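Local structure of demethylmenaquinone Methyltransferase (Thermus thermophilus, 1J3L) at residues 69-74 against 112-117; 87-92 against 106-111. The protein is of unestablished function but belongs to the RraA-like family and assembles as a trimer. All coordinates share one frame; numbering follows the deposited sequence.

The two contacts differ in depth and in chemistry. Contact 2 lies near the centre of the chain and pairs strand 88-92 with strand 107-110 in regular parallel fashion. Its hydrogen bonds across the pair are all between backbone groups, and its side chains are mostly aliphatic. Contact 1 sits further out and is partly buried. It joins a loop to the chain that follows strand 112-113, through one direct hydrogen bond, a bound water and a threonine methyl, and a second subunit lies against it. The chain runs from strand 107-110 almost directly into segment 112-117. Contact 2 lies, along the chain, inside the loop that contact 1 closes. L72 and L73 pack on V91 and V89, which joins the two contacts directly.

Contact 1: residues 69-74 against 112-117; sequences RTALLG and AATPKK
T114 meets the backbone of 69-74 with its methyl group. T114 CG2 lies 3.4 Å from T70 C and equally close to A71 N, so it sits against the peptide between these two residues. The torsion (chi1 -153°) leaves CG2 between the backbone N and the carbonyl carbon, facing that peptide, while OG1 reaches elsewhere. T114 OG1 hydrogen-bonds to the backbone oxygen of L68 and also accepts from a water 2.7 Å away. The same water donates to R69 O at 2.7 Å and accepts from K116 N at 2.8 Å. One water thus ties three groups from both segments. P115 carries the chain past this water, and its O takes a bond from R96. At K116 the backbone makes the direct link: A71 N donates to K116 O over 2.8 Å, nearly in line with the carbonyl (C=O...N angle 168°). T70 CA also approaches K116 O, at 3.3 Å. The side chain of K116 starts beside R69 O, with CB 3.7 Å from it, then runs out extended to P13 O of the second subunit. K117 adds its backbone O, 3.7 Å from T70 CB. Beyond it, S118 OG hydrogen-bonds to T70 OG1 and A71 O. The contact pins the loop that leads to G74, the N-cap of helix 75-83, to the chain after strand 112-113, at the interface with the second subunit of the trimer.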
loop_
_atom_site.group_PDB
_atom_site.type_symbol
_atom_site.label_atom_id
_atom_site.label_comp_id
_atom_site.label_asym_id
_atom_site.label_seq_id
_atom_site.Cartn_x
_atom_site.Cartn_y
_atom_site.Cartn_z
ATOM N N ARG A 69 -14.950 -1.530 6.571
ATOM C CA ARG A 69 -15.919 -2.578 6.896
ATOM C C ARG A 69 -16.934 -2.835 5.798
ATOM O O ARG A 69 -17.345 -3.974 5.593
ATOM C CB ARG A 69 -16.698 -2.226 8.163
ATOM C CG ARG A 69 -16.071 -2.593 9.501
ATOM C CD ARG A 69 -17.003 -2.080 10.592
ATOM N NE ARG A 69 -16.679 -2.510 11.945
ATOM C CZ ARG A 69 -17.368 -2.127 13.019
ATOM N NH1 ARG A 69 -18.407 -1.309 12.880
ATOM N NH2 ARG A 69 -17.029 -2.561 14.226
ATOM N N THR A 70 -17.369 -1.783 5.117
ATOM C CA THR A 70 -18.357 -1.939 4.054
ATOM C C THR A 70 -17.997 -1.081 2.850
ATOM O O THR A 70 -17.244 -0.120 2.965
ATOM C CB THR A 70 -19.803 -1.569 4.542
ATOM O OG1 THR A 70 -19.905 -0.156 4.770
ATOM C CG2 THR A 70 -20.133 -2.304 5.844
ATOM N N ALA A 71 -18.537 -1.443 1.693
ATOM C CA ALA A 71 -18.267 -0.713 0.465
ATOM C C ALA A 71 -19.278 0.407 0.268
ATOM O O ALA A 71 -20.484 0.203 0.429
ATOM C CB ALA A 71 -18.306 -1.666 -0.727
ATOM N N LEU A 72 -18.779 1.591 -0.073
ATOM C CA LEU A 72 -19.646 2.735 -0.304
ATOM C C LEU A 72 -19.982 2.833 -1.780
ATOM O O LEU A 72 -20.894 3.563 -2.176
ATOM C CB LEU A 72 -18.970 4.020 0.170
ATOM C CG LEU A 72 -18.712 4.015 1.674
ATOM C CD1 LEU A 72 -18.084 5.309 2.109
ATOM C CD2 LEU A 72 -20.026 3.796 2.394
ATOM N N LEU A 73 -19.260 2.083 -2.602
ATOM C CA LEU A 73 -19.522 2.116 -4.031
ATOM C C LEU A 73 -19.139 0.788 -4.675
ATOM O O LEU A 73 -18.078 0.226 -4.397
ATOM C CB LEU A 73 -18.759 3.287 -4.655
ATOM C CG LEU A 73 -19.280 3.837 -5.979
ATOM C CD1 LEU A 73 -18.858 5.283 -6.135
ATOM C CD2 LEU A 73 -18.760 2.993 -7.115
ATOM N N GLY A 74 -20.039 0.275 -5.507
ATOM C CA GLY A 74 -19.792 -0.977 -6.188
ATOM C C GLY A 74 -19.811 -0.786 -7.684
ATOM O O GLY A 74 -19.734 0.343 -8.183
ATOM N N ALA A 112 -9.328 1.054 0.069
ATOM C CA ALA A 112 -9.302 -0.382 -0.137
ATOM C C ALA A 112 -10.628 -0.927 -0.614
ATOM O O ALA A 112 -11.657 -0.247 -0.572
ATOM C CB ALA A 112 -8.913 -1.082 1.164
ATOM N N ALA A 113 -10.584 -2.163 -1.096
ATOM C CA ALA A 113 -11.794 -2.849 -1.519
ATOM C C ALA A 113 -12.201 -3.739 -0.330
ATOM O O ALA A 113 -11.359 -4.143 0.471
ATOM C CB ALA A 113 -11.521 -3.705 -2.772
ATOM N N THR A 114 -13.487 -4.031 -0.215
ATOM C CA THR A 114 -13.997 -4.871 0.863
ATOM C C THR A 114 -15.246 -5.554 0.298
ATOM O O THR A 114 -15.941 -4.981 -0.550
ATOM C CB THR A 114 -14.346 -4.023 2.114
ATOM O OG1 THR A 114 -14.233 -4.830 3.291
ATOM C CG2 THR A 114 -15.769 -3.474 2.021
ATOM N N PRO A 115 -15.552 -6.779 0.765
ATOM C CA PRO A 115 -16.707 -7.568 0.309
ATOM C C PRO A 115 -18.125 -7.160 0.690
ATOM O O PRO A 115 -19.038 -7.273 -0.129
ATOM C CB PRO A 115 -16.391 -8.979 0.824
ATOM C CG PRO A 115 -14.898 -8.980 0.987
ATOM C CD PRO A 115 -14.670 -7.610 1.599
ATOM N N LYS A 116 -18.321 -6.720 1.931
ATOM C CA LYS A 116 -19.657 -6.351 2.402
ATOM C C LYS A 116 -20.245 -5.069 1.858
ATOM O O LYS A 116 -19.568 -4.047 1.763
ATOM C CB LYS A 116 -19.704 -6.272 3.934
ATOM C CG LYS A 116 -19.748 -7.607 4.626
ATOM C CD LYS A 116 -20.415 -7.489 5.979
ATOM C CE LYS A 116 -20.742 -8.866 6.530
ATOM N NZ LYS A 116 -21.512 -8.798 7.801
ATOM N N LYS A 117 -21.530 -5.132 1.527
ATOM C CA LYS A 117 -22.251 -3.977 1.027
ATOM C C LYS A 117 -22.620 -3.092 2.222
ATOM O O LYS A 117 -22.683 -3.566 3.356
ATOM C CB LYS A 117 -23.511 -4.432 0.289
ATOM C CG LYS A 117 -24.541 -5.124 1.178
ATOM C CD LYS A 117 -25.602 -5.793 0.327
ATOM C CE LYS A 117 -26.145 -4.825 -0.711
ATOM N NZ LYS A 117 -26.814 -5.524 -1.843
HETATM O O HOH W 1 -16.583 -6.026 3.995
#

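Contact 2: residues 87-92 against 106-111; sequences AGVVVH and IGLLAL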
loop_
_atom_site.group_PDB
_atom_site.type_symbol
_atom_site.label_atom_id
_atom_site.label_comp_id
_atom_site.label_asym_id
_atom_site.label_seq_id
_atom_site.Cartn_x
_atom_site.Cartn_y
_atom_site.Cartn_z
ATOM N N ALA A 87 -16.852 13.058 -13.305
ATOM C CA ALA A 87 -15.465 12.943 -13.745
ATOM C C ALA A 87 -14.742 11.935 -12.861
ATOM O O ALA A 87 -13.813 11.256 -13.303
ATOM C CB ALA A 87 -14.773 14.294 -13.665
ATOM N N GLY A 88 -15.180 11.834 -11.612
ATOM C CA GLY A 88 -14.558 10.905 -10.690
ATOM C C GLY A 88 -15.163 10.896 -9.297
ATOM O O GLY A 88 -15.949 11.767 -8.929
ATOM N N VAL A 89 -14.771 9.892 -8.524
ATOM C CA VAL A 89 -15.231 9.716 -7.154
ATOM C C VAL A 89 -14.017 9.405 -6.283
ATOM O O VAL A 89 -13.172 8.577 -6.648
ATOM C CB VAL A 89 -16.212 8.523 -7.032
ATOM C CG1 VAL A 89 -16.904 8.547 -5.662
ATOM C CG2 VAL A 89 -17.218 8.557 -8.174
ATOM N N VAL A 90 -13.908 10.089 -5.153
ATOM C CA VAL A 90 -12.814 9.835 -4.223
ATOM C C VAL A 90 -13.441 9.338 -2.934
ATOM O O VAL A 90 -14.251 10.030 -2.326
ATOM C CB VAL A 90 -12.003 11.089 -3.922
ATOM C CG1 VAL A 90 -11.070 10.823 -2.765
ATOM C CG2 VAL A 90 -11.208 11.492 -5.151
ATOM N N VAL A 91 -13.076 8.135 -2.520
ATOM C CA VAL A 91 -13.652 7.568 -1.316
ATOM C C VAL A 91 -12.677 7.420 -0.158
ATOM O O VAL A 91 -11.705 6.663 -0.243
ATOM C CB VAL A 91 -14.282 6.174 -1.603
ATOM C CG1 VAL A 91 -14.932 5.612 -0.349
ATOM C CG2 VAL A 91 -15.304 6.285 -2.718
ATOM N N HIS A 92 -12.926 8.165 0.915
ATOM C CA HIS A 92 -12.100 8.029 2.103
ATOM C C HIS A 92 -12.816 6.887 2.798
ATOM O O HIS A 92 -13.624 7.104 3.702
ATOM C CB HIS A 92 -12.149 9.270 2.991
ATOM C CG HIS A 92 -11.240 9.177 4.175
ATOM N ND1 HIS A 92 -11.619 9.572 5.445
ATOM C CD2 HIS A 92 -9.960 8.751 4.286
ATOM C CE1 HIS A 92 -10.612 9.393 6.277
ATOM N NE2 HIS A 92 -9.589 8.895 5.599
ATOM N N ILE A 106 -13.920 6.383 -15.540
ATOM C CA ILE A 106 -14.009 7.496 -14.606
ATOM C C ILE A 106 -12.925 7.254 -13.569
ATOM O O ILE A 106 -12.403 6.144 -13.453
ATOM C CB ILE A 106 -15.360 7.561 -13.845
ATOM C CG1 ILE A 106 -15.556 6.290 -13.014
ATOM C CG2 ILE A 106 -16.496 7.788 -14.818
ATOM C CD1 ILE A 106 -16.771 6.337 -12.121
ATOM N N GLY A 107 -12.580 8.298 -12.830
ATOM C CA GLY A 107 -11.583 8.154 -11.792
ATOM C C GLY A 107 -12.252 7.580 -10.564
ATOM O O GLY A 107 -13.378 7.964 -10.243
ATOM N N LEU A 108 -11.586 6.643 -9.897
ATOM C CA LEU A 108 -12.125 6.032 -8.683
ATOM C C LEU A 108 -11.034 5.665 -7.668
ATOM O O LEU A 108 -10.328 4.665 -7.826
ATOM C CB LEU A 108 -12.949 4.786 -9.030
ATOM C CG LEU A 108 -14.220 5.014 -9.849
ATOM C CD1 LEU A 108 -14.880 3.674 -10.139
ATOM C CD2 LEU A 108 -15.171 5.928 -9.086
ATOM N N LEU A 109 -10.911 6.481 -6.626
ATOM C CA LEU A 109 -9.921 6.250 -5.582
ATOM C C LEU A 109 -10.600 5.806 -4.296
ATOM O O LEU A 109 -11.707 6.245 -3.971
ATOM C CB LEU A 109 -9.119 7.522 -5.294
ATOM C CG LEU A 109 -8.489 8.240 -6.485
ATOM C CD1 LEU A 109 -7.661 9.456 -6.006
ATOM C CD2 LEU A 109 -7.625 7.249 -7.243
ATOM N N ALA A 110 -9.933 4.921 -3.570
ATOM C CA ALA A 110 -10.453 4.433 -2.310
ATOM C C ALA A 110 -9.265 3.918 -1.521
ATOM O O ALA A 110 -8.185 3.729 -2.078
ATOM C CB ALA A 110 -11.458 3.322 -2.551
ATOM N N LEU A 111 -9.455 3.706 -0.225
ATOM C CA LEU A 111 -8.382 3.209 0.622
ATOM C C LEU A 111 -8.226 1.711 0.421
ATOM O O LEU A 111 -7.137 1.163 0.561
ATOM C CB LEU A 111 -8.681 3.523 2.095
ATOM C CG LEU A 111 -8.718 5.015 2.451
ATOM C CD1 LEU A 111 -9.166 5.199 3.892
ATOM C CD2 LEU A 111 -7.340 5.636 2.218
#
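V91 N donates to L109 O over 2.7 Å, the shortest of four backbone hydrogen bonds between the two segments. The donor is tilted 34° from the carbonyl plane. L109 returns a bond from its own N to V89 O, at 3.1 Å. V89 N in turn donates to G107 O, and G107 N to A87 O. V89, G107 and L109 therefore each use both N and O across the pair, as in a regular parallel pairing. V89 and L108 point the same way and touch closely: V89 CG2 is 3.5 Å from L108 CD2. V89 CG2 stands anti to the carbonyl carbon. In L108, CD1 carries the chain on, and the other branch, CD2, turns to V89. On the other face V90 and L109 also run alongside each other, more loosely, with V90 CG2 4.2 Å from L109 CD1. F31 packs on both of them. G88 and G107 face each other with CA atoms 4.2 Å apart. Past the regular pairing, the H92 ring lies aslant to L111, with H92 CD2 3.7 Å from L111 CD1. Strand 58-63 bonds to the other edge of strand 88-92, and helix 75-83 packs on I106 and L108. These adjacent parallel strands are joined through the short helix 98-101, consistent with a beta-alpha-beta crossover in the central sheet of an RraA-like fold.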